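Local atomic coordinates of phenol hydroxylase component phL (Pseudomonas stutzeri, PDB entry 3U52), a protein that is a component of phenol hydroxylase, probably a helical, non-catalytic subunit of the hydroxylase that converts phenol to catechol. Residues 215-219 with 220-224; 142-146 with 147-151. All blocks are in the same frame, centred on the assembly; numbering follows the deposited sequence.

In the fold
Both contacts are local and buried, with centres about 17 Å apart and nearest atoms about 7 Å apart. Contact 1 lies wholly within helix 211-240, near the middle of the chain; contact 2, further out and in reach of another protein chain, turns helix 126-143 into helix 147-175. The two share surroundings: helix 126-143 packs on contact 1, Trp211 of helix 211-240 covers contact 2, and His153 bonds to Thr215 of the former and to Val149 O of the latter. Their chemistry differs: contact 1 pairs wide helical turns with an amide-carboxylate bond, whereas contact 2 sets small apolar groups and a water around the start of a helix.

Contact 1: residues 215-219 with 220-224; sequences TLVQN and ILIDG
Leu216 O takes two donors: Ile220 N from above the carbonyl plane and Leu221 N, 2.9 Å away, nearly in line with the C=O. The latter bond spans five residues, the mark of a pi-type turn. Leu216 CD1 reaches Ile220 CG1 at 4.2 Å. Val217 O repeats the wide turn, 2.8 Å from Ile222 N, and Val217 CG1 meets Ile222 CD1 at 3.8 Å. Gln218 O takes Asp223 N over the same span, longer at 3.3 Å and tilted 28° from the carbonyl plane. The Gln218 side chain sets CG anti to the backbone N (chi1 -178°) and bends at chi2 (64°), bringing NE2 to 3.2 Å from Asp223 OD1. That bond lies near the amide plane but comes down on the carboxylate from above. Replacing Asp223 with alanine would probably cost Arg160 its salt bridge to OD2 and Gln218 this acceptor. Asn219 OD1 uses a lone pair in its carbonyl plane for Thr215 OG1, 2.9 Å away, and also bonds to Asn137; Thr215 OG1 bonds in turn to His153. Four helices surround the turn: 126-143 touches Thr215 and Gln218, 251-274 Thr215, Leu216 and Ile220, 276-302 Leu216, Val217 and Leu221, and 307-322 Ile220 and Leu221.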
loop_
_atom_site.group_PDB
_atom_site.type_symbol
_atom_site.label_atom_id
_atom_site.label_comp_id
_atom_site.label_asym_id
_atom_site.label_seq_id
_atom_site.Cartn_x
_atom_site.Cartn_y
_atom_site.Cartn_z
ATOM N N THR D 215 -21.617 19.297 24.687
ATOM C CA THR D 215 -21.874 18.284 23.638
ATOM C C THR D 215 -23.377 17.969 23.489
ATOM O O THR D 215 -23.893 17.825 22.365
ATOM C CB THR D 215 -21.000 16.999 23.792
ATOM O OG1 THR D 215 -21.019 16.293 22.553
ATOM C CG2 THR D 215 -21.528 16.052 24.826
ATOM N N LEU D 216 -24.063 17.857 24.623
ATOM C CA LEU D 216 -25.506 17.651 24.686
ATOM C C LEU D 216 -26.257 18.734 23.928
ATOM O O LEU D 216 -27.119 18.439 23.121
ATOM C CB LEU D 216 -25.969 17.648 26.160
ATOM C CG LEU D 216 -27.490 17.668 26.461
ATOM C CD1 LEU D 216 -28.143 16.405 25.965
ATOM C CD2 LEU D 216 -27.686 17.751 27.934
ATOM N N VAL D 217 -25.955 19.993 24.213
ATOM C CA VAL D 217 -26.688 21.118 23.614
ATOM C C VAL D 217 -26.418 21.207 22.125
ATOM O O VAL D 217 -27.361 21.313 21.306
ATOM C CB VAL D 217 -26.286 22.457 24.276
ATOM C CG1 VAL D 217 -26.988 23.620 23.582
ATOM C CG2 VAL D 217 -26.626 22.410 25.776
ATOM N N GLN D 218 -25.132 21.202 21.780
ATOM C CA GLN D 218 -24.693 21.256 20.388
ATOM C C GLN D 218 -25.043 19.989 19.556
ATOM O O GLN D 218 -25.706 20.062 18.507
ATOM C CB GLN D 218 -23.175 21.496 20.307
ATOM C CG GLN D 218 -22.654 21.615 18.850
ATOM C CD GLN D 218 -23.267 22.855 18.133
ATOM O OE1 GLN D 218 -22.789 23.933 18.328
ATOM N NE2 GLN D 218 -24.271 22.667 17.274
ATOM N N ASN D 219 -24.573 18.846 20.025
ATOM C CA ASN D 219 -24.557 17.637 19.213
ATOM C C ASN D 219 -25.845 16.825 19.270
ATOM O O ASN D 219 -26.070 16.019 18.376
ATOM C CB ASN D 219 -23.302 16.774 19.522
ATOM C CG ASN D 219 -21.975 17.501 19.173
ATOM O OD1 ASN D 219 -21.041 17.540 19.982
ATOM N ND2 ASN D 219 -21.908 18.109 17.990
ATOM N N ILE D 220 -26.683 17.029 20.315
ATOM C CA ILE D 220 -27.977 16.351 20.436
ATOM C C ILE D 220 -29.140 17.350 20.227
ATOM O O ILE D 220 -29.936 17.206 19.291
ATOM C CB ILE D 220 -28.201 15.621 21.845
ATOM C CG1 ILE D 220 -27.006 14.744 22.295
ATOM C CG2 ILE D 220 -29.537 14.815 21.854
ATOM C CD1 ILE D 220 -26.519 13.788 21.250
ATOM N N LEU D 221 -29.236 18.354 21.092
ATOM C CA LEU D 221 -30.408 19.258 21.074
ATOM C C LEU D 221 -30.491 20.189 19.847
ATOM O O LEU D 221 -31.496 20.181 19.145
ATOM C CB LEU D 221 -30.537 20.047 22.378
ATOM C CG LEU D 221 -30.615 19.265 23.709
ATOM C CD1 LEU D 221 -30.668 20.287 24.868
ATOM C CD2 LEU D 221 -31.740 18.196 23.802
ATOM N N ILE D 222 -29.455 20.959 19.550
ATOM C CA ILE D 222 -29.524 21.838 18.378
ATOM C C ILE D 222 -29.547 21.017 17.056
ATOM O O ILE D 222 -30.464 21.134 16.251
ATOM C CB ILE D 222 -28.377 22.863 18.388
ATOM C CG1 ILE D 222 -28.598 23.898 19.532
ATOM C CG2 ILE D 222 -28.323 23.601 17.073
ATOM C CD1 ILE D 222 -27.344 24.634 19.923
ATOM N N ASP D 223 -28.554 20.150 16.882
ATOM C CA ASP D 223 -28.432 19.343 15.663
ATOM C C ASP D 223 -29.619 18.406 15.478
ATOM O O ASP D 223 -30.051 18.190 14.356
ATOM C CB ASP D 223 -27.122 18.533 15.680
ATOM C CG ASP D 223 -25.863 19.426 15.570
ATOM O OD1 ASP D 223 -25.956 20.683 15.452
ATOM O OD2 ASP D 223 -24.737 18.867 15.634
ATOM N N GLY D 224 -30.139 17.849 16.569
ATOM C CA GLY D 224 -31.199 16.869 16.486
ATOM C C GLY D 224 -32.566 17.425 16.129
ATOM O O GLY D 224 -33.516 16.662 15.882
#

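Contact 2: residues 142-146 with 147-151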
loop_
_atom_site.group_PDB
_atom_site.type_symbol
_atom_site.label_atom_id
_atom_site.label_comp_id
_atom_site.label_asym_id
_atom_site.label_seq_id
_atom_site.Cartn_x
_atom_site.Cartn_y
_atom_site.Cartn_z
ATOM N N GLY D 142 -10.585 19.237 23.359
ATOM C CA GLY D 142 -9.521 19.683 24.234
ATOM C C GLY D 142 -9.789 19.397 25.709
ATOM O O GLY D 142 -8.836 19.349 26.493
ATOM N N ASP D 143 -11.062 19.256 26.093
ATOM C CA ASP D 143 -11.471 19.096 27.525
ATOM C C ASP D 143 -11.785 17.687 27.999
ATOM O O ASP D 143 -11.582 17.397 29.177
ATOM C CB ASP D 143 -12.694 19.963 27.859
ATOM C CG ASP D 143 -12.340 21.444 28.012
ATOM O OD1 ASP D 143 -11.164 21.796 27.885
ATOM O OD2 ASP D 143 -13.242 22.247 28.280
ATOM N N ALA D 144 -12.297 16.844 27.089
ATOM C CA ALA D 144 -12.652 15.473 27.402
ATOM C C ALA D 144 -11.382 14.653 27.680
ATOM O O ALA D 144 -10.391 14.828 26.984
ATOM C CB ALA D 144 -13.430 14.844 26.202
ATOM N N THR D 145 -11.395 13.752 28.662
ATOM C CA THR D 145 -10.163 13.033 29.029
ATOM C C THR D 145 -9.926 11.743 28.176
ATOM O O THR D 145 -8.801 11.450 27.798
ATOM C CB THR D 145 -10.077 12.731 30.563
ATOM O OG1 THR D 145 -11.291 12.104 30.979
ATOM C CG2 THR D 145 -9.900 14.016 31.351
ATOM N N ALA D 146 -10.975 11.004 27.866
ATOM C CA ALA D 146 -10.819 9.723 27.175
ATOM C C ALA D 146 -10.576 9.965 25.684
ATOM O O ALA D 146 -11.254 10.786 25.054
ATOM C CB ALA D 146 -12.059 8.901 27.382
ATOM N N THR D 147 -9.599 9.268 25.120
ATOM C CA THR D 147 -9.327 9.331 23.653
ATOM C C THR D 147 -10.539 8.958 22.815
ATOM O O THR D 147 -10.774 9.587 21.813
ATOM C CB THR D 147 -8.085 8.507 23.246
ATOM O OG1 THR D 147 -6.963 9.129 23.853
ATOM C CG2 THR D 147 -7.880 8.505 21.716
ATOM N N THR D 148 -11.335 7.991 23.272
ATOM C CA THR D 148 -12.543 7.551 22.558
ATOM C C THR D 148 -13.520 8.710 22.450
ATOM O O THR D 148 -14.207 8.849 21.445
ATOM C CB THR D 148 -13.277 6.356 23.246
ATOM O OG1 THR D 148 -13.549 6.678 24.620
ATOM C CG2 THR D 148 -12.468 5.060 23.206
ATOM N N VAL D 149 -13.577 9.550 23.488
ATOM C CA VAL D 149 -14.506 10.691 23.478
ATOM C C VAL D 149 -13.914 11.884 22.742
ATOM O O VAL D 149 -14.573 12.457 21.887
ATOM C CB VAL D 149 -14.895 11.066 24.923
ATOM C CG1 VAL D 149 -15.755 12.339 24.937
ATOM C CG2 VAL D 149 -15.598 9.850 25.602
ATOM N N SER D 150 -12.667 12.261 23.032
ATOM C CA SER D 150 -12.105 13.436 22.340
ATOM C C SER D 150 -11.939 13.226 20.802
ATOM O O SER D 150 -12.148 14.154 20.003
ATOM C CB SER D 150 -10.790 13.863 22.994
ATOM O OG SER D 150 -9.855 12.772 22.900
ATOM N N GLN D 151 -11.597 12.003 20.369
ATOM C CA GLN D 151 -11.462 11.830 18.917
ATOM C C GLN D 151 -12.816 11.983 18.227
ATOM O O GLN D 151 -12.884 12.516 17.164
ATOM C CB GLN D 151 -10.732 10.543 18.534
ATOM C CG GLN D 151 -11.556 9.299 18.570
ATOM C CD GLN D 151 -10.749 8.059 18.100
ATOM O OE1 GLN D 151 -10.850 6.971 18.686
ATOM N NE2 GLN D 151 -9.995 8.227 17.039
HETATM O O HOH W 1 -7.805 12.620 24.923
#
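Val149 shares its two methyls between two alanines of the preceding turn. CG1, anti to the backbone N of Val149 (chi1 175°), presses on Ala144 CB at 3.6 Å, and CG2 lies 4.1 Å from Ala146 CB. The valine thus branches into the bend, and Trp211 of helix 211-240 packs on both Val149 and Ala144, extending this apolar patch. Ala146 CB has a second neighbour in Thr148 OG1, 3.8 Å away; that hydroxyl, bonded to Val73 O, touches the methyl by packing alone.

Ser150 comes to the turn from the same helix. Its OG stands between its own backbone N and carbonyl carbon (chi1 61°), which brings it to a close approach of 3.2 Å from Ala146 O. The firm bond to that carbonyl is from Ser150 N, at 2.9 Å and almost straight (175°), with Val149 N adding a weak one. One buried acceptor is therefore met by successive groups of the first helical turn. A water joins the two sides of the bend, donating to Thr145 O and bonding Ser150 OG at 2.9 Å.

Thr147 turns mostly away from the bend: its OG1 bonds to Glu40 and to a polar side chain of another protein chain, which also packs an aromatic side chain on Ser150, placing the helix start at a subunit interface. The arrangement is that of a short interhelical connection between consecutive helices of an all-helical subunit: Ala144 leaves helix 126-143, and Ala146, at the N-cap position, opens helix 147-175 by accepting from Ser150 N in the regular four-residue pattern.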